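Local coordinates for protein NEQ263 (Nanoarchaeum equitans Kin4-M, PDB 5BN3) that forms, with NeqA, the core complex of an archaeal ATP synthase and probably binds adenine nucleotides, at residues Ala234-Ser239 with Arg249-Tyr254; Leu40-Asp45 with Ser195-Ile200; Ile162-Asp167 with Met228-Asp233. One frame throughout, in Å; residues are numbered along the deposited sequence.

Contact 1 (Ala234-Ser239 with Arg249-Tyr254)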
# COMPACT_ATOMS: atom_id res chain seq x y z
N ALA B 234 -19.99 9.31 -7.56
CA ALA B 234 -21.41 9.04 -7.37
C ALA B 234 -21.71 7.55 -7.53
O ALA B 234 -22.52 7.00 -6.79
CB ALA B 234 -22.23 9.86 -8.35
N LEU B 235 -21.06 6.91 -8.50
CA LEU B 235 -21.23 5.48 -8.72
C LEU B 235 -20.76 4.68 -7.51
O LEU B 235 -21.38 3.68 -7.14
CB LEU B 235 -20.48 5.03 -9.98
CG LEU B 235 -20.89 3.67 -10.55
CD1 LEU B 235 -22.29 3.77 -11.15
CD2 LEU B 235 -19.89 3.16 -11.57
N ARG B 236 -19.67 5.13 -6.91
CA ARG B 236 -19.13 4.48 -5.71
C ARG B 236 -20.07 4.66 -4.53
O ARG B 236 -20.22 3.77 -3.69
CB ARG B 236 -17.75 5.05 -5.38
CG ARG B 236 -17.15 4.52 -4.09
CD ARG B 236 -15.72 5.02 -3.90
NE ARG B 236 -15.65 6.48 -3.84
CZ ARG B 236 -14.51 7.17 -3.80
NH1 ARG B 236 -13.35 6.53 -3.81
NH2 ARG B 236 -14.54 8.49 -3.75
N GLU B 237 -20.70 5.83 -4.47
CA GLU B 237 -21.64 6.12 -3.40
C GLU B 237 -22.82 5.14 -3.44
O GLU B 237 -23.22 4.59 -2.42
CB GLU B 237 -22.13 7.56 -3.51
CG GLU B 237 -23.01 7.99 -2.36
CD GLU B 237 -23.29 9.48 -2.36
OE1 GLU B 237 -22.69 10.21 -3.17
OE2 GLU B 237 -24.12 9.91 -1.53
N ILE B 238 -23.35 4.93 -4.64
CA ILE B 238 -24.44 3.99 -4.86
C ILE B 238 -23.99 2.55 -4.62
O ILE B 238 -24.70 1.77 -3.98
CB ILE B 238 -25.01 4.13 -6.28
CG1 ILE B 238 -25.53 5.55 -6.49
CG2 ILE B 238 -26.10 3.11 -6.54
CD1 ILE B 238 -26.04 5.82 -7.88
N SER B 239 -22.81 2.21 -5.14
CA SER B 239 -22.26 0.87 -4.95
C SER B 239 -22.08 0.52 -3.48
O SER B 239 -22.23 -0.64 -3.11
CB SER B 239 -20.92 0.75 -5.68
OG SER B 239 -20.31 -0.49 -5.39
N ARG B 249 -9.78 1.45 -4.00
CA ARG B 249 -10.20 2.75 -3.46
C ARG B 249 -11.71 2.87 -3.24
O ARG B 249 -12.25 3.97 -3.26
CB ARG B 249 -9.73 3.90 -4.35
CG ARG B 249 -8.24 4.21 -4.27
CD ARG B 249 -7.86 5.34 -5.22
NE ARG B 249 -6.42 5.50 -5.36
CZ ARG B 249 -5.72 6.51 -4.86
NH1 ARG B 249 -6.33 7.47 -4.17
NH2 ARG B 249 -4.40 6.57 -5.04
N GLY B 250 -12.37 1.74 -3.01
CA GLY B 250 -13.81 1.76 -2.78
C GLY B 250 -14.65 1.75 -4.05
O GLY B 250 -15.85 1.49 -3.99
N TYR B 251 -14.03 2.04 -5.19
CA TYR B 251 -14.74 2.05 -6.46
C TYR B 251 -15.25 0.65 -6.79
O TYR B 251 -14.58 -0.34 -6.51
CB TYR B 251 -13.84 2.57 -7.59
CG TYR B 251 -13.49 4.04 -7.47
CD1 TYR B 251 -14.43 5.02 -7.74
CD2 TYR B 251 -12.22 4.44 -7.11
CE1 TYR B 251 -14.11 6.36 -7.64
CE2 TYR B 251 -11.89 5.77 -7.01
CZ TYR B 251 -12.84 6.73 -7.28
OH TYR B 251 -12.51 8.06 -7.18
N PRO B 252 -16.46 0.56 -7.38
CA PRO B 252 -17.05 -0.74 -7.70
C PRO B 252 -16.22 -1.52 -8.72
O PRO B 252 -15.53 -0.93 -9.55
CB PRO B 252 -18.42 -0.37 -8.30
CG PRO B 252 -18.28 1.05 -8.73
CD PRO B 252 -17.34 1.68 -7.76
N ALA B 253 -16.31 -2.85 -8.66
CA ALA B 253 -15.55 -3.73 -9.54
C ALA B 253 -15.89 -3.54 -11.02
O ALA B 253 -15.07 -3.80 -11.89
CB ALA B 253 -15.78 -5.17 -9.14
N TYR B 254 -17.11 -3.08 -11.29
CA TYR B 254 -17.59 -2.91 -12.66
C TYR B 254 -17.39 -1.49 -13.18
O TYR B 254 -18.04 -1.09 -14.15
CB TYR B 254 -19.07 -3.29 -12.74
CG TYR B 254 -19.93 -2.64 -11.68
CD1 TYR B 254 -20.44 -1.36 -11.86
CD2 TYR B 254 -20.23 -3.30 -10.51
CE1 TYR B 254 -21.22 -0.76 -10.90
CE2 TYR B 254 -21.01 -2.72 -9.54
CZ TYR B 254 -21.51 -1.45 -9.74
OH TYR B 254 -22.29 -0.86 -8.78
O HOH W 1 -23.16 1.52 -8.43
O HOH W 2 -17.94 -0.13 -4.12

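Contact 2 (Leu40-Asp45 with Ser195-Ile200)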
# COMPACT_ATOMS: atom_id res chain seq x y z
N LEU B 40 -34.41 -1.74 -2.11
CA LEU B 40 -33.70 -0.53 -1.70
C LEU B 40 -33.89 0.49 -2.81
O LEU B 40 -33.81 0.15 -3.99
CB LEU B 40 -32.21 -0.81 -1.50
CG LEU B 40 -31.80 -1.81 -0.41
CD1 LEU B 40 -30.28 -1.85 -0.24
CD2 LEU B 40 -32.47 -1.49 0.91
N ALA B 41 -34.17 1.74 -2.44
CA ALA B 41 -34.38 2.78 -3.44
C ALA B 41 -33.60 4.05 -3.15
O ALA B 41 -33.33 4.38 -2.00
CB ALA B 41 -35.87 3.08 -3.59
N LEU B 42 -33.24 4.77 -4.22
CA LEU B 42 -32.52 6.03 -4.09
C LEU B 42 -33.43 7.21 -4.44
O LEU B 42 -33.96 7.28 -5.54
CB LEU B 42 -31.30 6.05 -5.00
CG LEU B 42 -30.08 5.27 -4.53
CD1 LEU B 42 -28.91 5.46 -5.47
CD2 LEU B 42 -29.70 5.71 -3.14
N LEU B 43 -33.58 8.12 -3.49
CA LEU B 43 -34.42 9.30 -3.68
C LEU B 43 -33.83 10.24 -4.74
O LEU B 43 -32.61 10.39 -4.84
CB LEU B 43 -34.60 10.04 -2.36
CG LEU B 43 -35.26 9.23 -1.24
CD1 LEU B 43 -35.17 9.95 0.09
CD2 LEU B 43 -36.71 8.96 -1.59
N PHE B 44 -34.71 10.86 -5.52
CA PHE B 44 -34.30 11.84 -6.52
C PHE B 44 -33.72 13.08 -5.84
O PHE B 44 -32.76 13.67 -6.32
CB PHE B 44 -35.49 12.25 -7.39
CG PHE B 44 -35.74 11.32 -8.55
CD1 PHE B 44 -35.62 9.95 -8.41
CD2 PHE B 44 -36.12 11.83 -9.78
CE1 PHE B 44 -35.85 9.10 -9.48
CE2 PHE B 44 -36.36 10.99 -10.86
CZ PHE B 44 -36.23 9.63 -10.70
N ASP B 45 -34.32 13.46 -4.71
CA ASP B 45 -33.89 14.65 -3.99
C ASP B 45 -34.23 14.58 -2.50
O ASP B 45 -34.69 13.56 -2.01
CB ASP B 45 -34.51 15.91 -4.61
CG ASP B 45 -35.98 15.74 -4.92
OD1 ASP B 45 -36.63 14.88 -4.29
OD2 ASP B 45 -36.49 16.48 -5.78
N SER B 195 -28.33 14.26 -5.17
CA SER B 195 -28.37 12.82 -4.97
C SER B 195 -27.48 12.12 -5.99
O SER B 195 -27.38 12.57 -7.14
CB SER B 195 -29.81 12.31 -5.10
OG SER B 195 -29.86 10.90 -5.05
N PRO B 196 -26.81 11.04 -5.58
CA PRO B 196 -25.92 10.33 -6.51
C PRO B 196 -26.66 9.76 -7.71
O PRO B 196 -26.05 9.61 -8.77
CB PRO B 196 -25.33 9.20 -5.65
CG PRO B 196 -26.27 9.04 -4.51
CD PRO B 196 -26.82 10.41 -4.24
N ILE B 197 -27.95 9.45 -7.56
CA ILE B 197 -28.74 8.95 -8.69
C ILE B 197 -28.91 10.00 -9.79
O ILE B 197 -28.93 9.67 -10.97
CB ILE B 197 -30.11 8.38 -8.23
CG1 ILE B 197 -30.78 7.58 -9.35
CG2 ILE B 197 -31.04 9.49 -7.76
CD1 ILE B 197 -30.13 6.25 -9.61
N GLU B 198 -29.01 11.27 -9.41
CA GLU B 198 -29.11 12.34 -10.40
C GLU B 198 -27.79 12.52 -11.14
O GLU B 198 -27.77 12.80 -12.34
CB GLU B 198 -29.54 13.67 -9.77
CG GLU B 198 -29.68 14.79 -10.79
CD GLU B 198 -30.14 16.11 -10.20
OE1 GLU B 198 -30.55 16.15 -9.02
OE2 GLU B 198 -30.09 17.12 -10.94
N LYS B 199 -26.69 12.35 -10.42
CA LYS B 199 -25.36 12.50 -11.00
C LYS B 199 -25.08 11.45 -12.07
O LYS B 199 -24.56 11.77 -13.14
CB LYS B 199 -24.28 12.46 -9.91
CG LYS B 199 -24.24 13.71 -9.02
CD LYS B 199 -22.95 13.75 -8.20
CE LYS B 199 -22.91 14.96 -7.28
NZ LYS B 199 -23.71 14.77 -6.04
N ILE B 200 -25.41 10.19 -11.79
CA ILE B 200 -25.11 9.13 -12.75
C ILE B 200 -26.11 9.08 -13.91
O ILE B 200 -25.82 8.50 -14.96
CB ILE B 200 -24.99 7.73 -12.10
CG1 ILE B 200 -26.33 7.26 -11.55
CG2 ILE B 200 -23.91 7.73 -11.02
CD1 ILE B 200 -26.43 5.75 -11.43
O HOH W 3 -30.78 15.41 -6.55

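Contact 3 (Ile162-Asp167 with Met228-Asp233)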
# COMPACT_ATOMS: atom_id res chain seq x y z
N ILE B 162 -21.63 17.20 -14.47
CA ILE B 162 -21.81 16.19 -13.44
C ILE B 162 -21.16 16.60 -12.11
O ILE B 162 -19.96 16.40 -11.91
CB ILE B 162 -21.22 14.83 -13.89
CG1 ILE B 162 -21.66 14.50 -15.32
CG2 ILE B 162 -21.63 13.72 -12.93
CD1 ILE B 162 -20.95 13.30 -15.92
N GLY B 163 -21.96 17.19 -11.22
CA GLY B 163 -21.51 17.53 -9.88
C GLY B 163 -20.43 18.59 -9.77
O GLY B 163 -19.74 18.65 -8.74
N VAL B 164 -20.27 19.41 -10.79
CA VAL B 164 -19.29 20.50 -10.75
C VAL B 164 -19.88 21.74 -10.06
O VAL B 164 -21.10 21.93 -10.08
CB VAL B 164 -18.77 20.86 -12.16
CG1 VAL B 164 -18.07 19.67 -12.80
CG2 VAL B 164 -19.91 21.34 -13.05
N PRO B 165 -19.03 22.57 -9.45
CA PRO B 165 -19.50 23.79 -8.76
C PRO B 165 -20.13 24.78 -9.74
O PRO B 165 -19.86 24.69 -10.94
CB PRO B 165 -18.22 24.38 -8.16
CG PRO B 165 -17.26 23.23 -8.10
CD PRO B 165 -17.57 22.40 -9.30
N SER B 166 -20.92 25.72 -9.24
CA SER B 166 -21.65 26.66 -10.10
C SER B 166 -20.73 27.53 -10.94
O SER B 166 -21.06 27.85 -12.08
CB SER B 166 -22.60 27.54 -9.28
OG SER B 166 -21.90 28.34 -8.35
N ASP B 167 -19.58 27.91 -10.39
CA ASP B 167 -18.57 28.66 -11.13
C ASP B 167 -18.20 27.98 -12.44
O ASP B 167 -17.97 28.65 -13.45
CB ASP B 167 -17.30 28.81 -10.28
CG ASP B 167 -17.45 29.82 -9.18
OD1 ASP B 167 -18.57 30.32 -8.96
OD2 ASP B 167 -16.43 30.12 -8.52
N MET B 228 -15.75 13.49 -15.03
CA MET B 228 -15.93 12.05 -14.90
C MET B 228 -15.47 11.52 -13.55
O MET B 228 -15.90 10.45 -13.11
CB MET B 228 -15.22 11.29 -16.04
CG MET B 228 -15.73 11.61 -17.44
SD MET B 228 -17.53 11.75 -17.58
CE MET B 228 -18.05 10.09 -17.14
N THR B 229 -14.60 12.26 -12.87
CA THR B 229 -14.16 11.87 -11.53
C THR B 229 -15.31 12.01 -10.53
O THR B 229 -15.44 11.21 -9.60
CB THR B 229 -12.93 12.67 -11.08
OG1 THR B 229 -11.87 12.48 -12.03
CG2 THR B 229 -12.46 12.20 -9.72
N ASN B 230 -16.15 13.03 -10.73
CA ASN B 230 -17.35 13.19 -9.91
C ASN B 230 -18.38 12.11 -10.22
O ASN B 230 -19.11 11.67 -9.34
CB ASN B 230 -17.98 14.57 -10.13
CG ASN B 230 -17.12 15.69 -9.61
OD1 ASN B 230 -16.27 15.50 -8.74
ND2 ASN B 230 -17.34 16.89 -10.14
N TYR B 231 -18.43 11.69 -11.48
CA TYR B 231 -19.33 10.61 -11.88
C TYR B 231 -18.96 9.30 -11.19
O TYR B 231 -19.82 8.60 -10.66
CB TYR B 231 -19.32 10.42 -13.40
CG TYR B 231 -20.10 9.19 -13.83
CD1 TYR B 231 -21.47 9.25 -14.02
CD2 TYR B 231 -19.47 7.97 -14.02
CE1 TYR B 231 -22.19 8.14 -14.39
CE2 TYR B 231 -20.18 6.85 -14.39
CZ TYR B 231 -21.54 6.94 -14.57
OH TYR B 231 -22.24 5.82 -14.95
N ALA B 232 -17.67 8.97 -11.22
CA ALA B 232 -17.19 7.77 -10.55
C ALA B 232 -17.47 7.81 -9.06
O ALA B 232 -17.78 6.78 -8.45
CB ALA B 232 -15.70 7.59 -10.81
N ASP B 233 -17.37 8.99 -8.46
CA ASP B 233 -17.62 9.17 -7.04
C ASP B 233 -19.08 8.86 -6.70
O ASP B 233 -19.37 8.22 -5.69
CB ASP B 233 -17.28 10.61 -6.62
CG ASP B 233 -17.51 10.85 -5.14
OD1 ASP B 233 -18.66 11.11 -4.74
OD2 ASP B 233 -16.52 10.79 -4.37

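Contact 1 (Ala234-Ser239 with Arg249-Tyr254)
R236 stacks on Y251 in a helix-to-loop contact within the nucleotide-binding domain, where the face of helix 228-241 meets the loop that leads into helix 255-263. The stack is almost flat: the guanidinium and ring planes differ by 15°, and R236 CZ lies 4.2 Å from the ring centroid, over the face, which makes it a cation-pi pair. Its overlap is offset, with R236 NH1 3.5 Å above the plane near the ring's rim. The arginine chain runs extended until it bends at chi3 (60°), which brings the guanidinium across the ring while NH1 stays near the loop backbone. There NH1 donates in its own plane to R249 O (2.8 Å, N-H...O 142°). Between R249 and Y251, G250 has backbone angles that call for glycine, and a CB would come to 3.2 Å from R236 CD. P252 continues the contact: its CG packs on L235 CD2 at 3.9 Å, and its CB lies 3.6 Å above one face of the Y254 ring. Water 1 joins L235 O to Y254 OH, and water 2 joins S239 OG to G250 O; both hydroxyls also bond to E244. Around the contact, R236 NH2 forms a salt bridge with D233 of its own helix and NH1 one with E342 of an adjoining V-type alpha chain, L235 leans on helix 255-263, and A234 and I238 face helix 196-215.

Contact 2 (Leu40-Asp45 with Ser195-Ile200)
S195 and L43 join the start of helix 196-215 to the end of strand 38-43, at a seam between the antiparallel N-terminal sheet and the nucleotide-binding domain. The serine hydroxyl stands anti to the backbone N (chi1 173°), and this rotamer points OG at the strand. OG donates to L43 O at 2.8 Å, with the C=O...donor angle close to straight at 176°. S195 OG also accepts weakly from I197 N, as expected of an N-cap residue, so one hydroxyl serves both the helix end and the strand end.

I197 brings its two branches to bear differently. CG1 is anti to the backbone N, which leaves CG2 between N and the carbonyl carbon; from there the methyl abuts L43 O at 3.4 Å and lies 4.2 Å from F44 CA. I197 CB meets L42 CB at 4.2 Å, the two side chains passing at a slant. L42 extends beyond this point to touch I238 and L241 on helix 228-241. F44 directs its CB away from the helix, and its ring stacks on F77.

Water 3 completes the junction, donating to F44 O and E198 OE1 (both 2.6 Å) and accepting from S195 N at 3.0 Å. E198 reaches the water with an extended chain, while its OE2 accepts from G76 N. The L43 and F44 carbonyls at this largely buried seam are thus met by a hydroxyl and a water, and a carboxylate in the first turn would probably be favoured by the positive end of the helix.

Contact 3 (Ile162-Asp167 with Met228-Asp233)
The amide of N230 meets I162 O at its edge: the oxygen lies only 8° out of the amide plane, and ND2 donates to it at 3.2 Å (N-H...O 153°), approaching within the carbonyl plane. G163 O is about as near ND2, but the angle is too poor for a bond. V164 CG1 lies 3.9 Å from N230 ND2, in van der Waals contact. At the amide's other end OD1 accepts from R396 NE of the neighbouring V-type alpha chain. With an alanine here, I162 O would probably lose this donor, and R396 of the alpha chain the acceptor it finds in OD1. The site lies at the carboxyl ends of parallel strands 156-162 and 220-226, neighbours in the sheet of the P-loop NTPase fold; D227, touched by V164, follows the second strand where this family probably has its Walker B aspartate. G163 turns the chain with positive phi, and a CB there would point at N230 CB. I162 fills the other flank, its CG2 packing on Y231 CB (4.1 Å) and its CD1 on M228 SD (4.1 Å). M228 bends at chi2, which brings SD back toward I162, while Y231 OH bonds to D258.

In the fold
Contacts 1 and 3 share helix 228-241, using successive parts of it, and their centres lie about 15 Å apart; Y251 CE1 of contact 1 rests 3.7 Å from A232 CB of contact 3. Contact 2 adjoins contact 1, about 14 Å away between centres, through both its strand (I238 CG1 to L42 CD1, 3.5 Å) and its helix (I238 CD1 to I200 CD1, 3.6 Å), and contact 3 through helix 196-215, where I200 CA sits 3.5 Å from Y231 CE1. Together they form a continuous path from the N-terminal sheet to the strand ends of the nucleotide-binding domain. All three lie away from R326, the residue seen binding ADP; contact 1 makes salt bridges and contact 3 a hydrogen bond to V-type alpha chains.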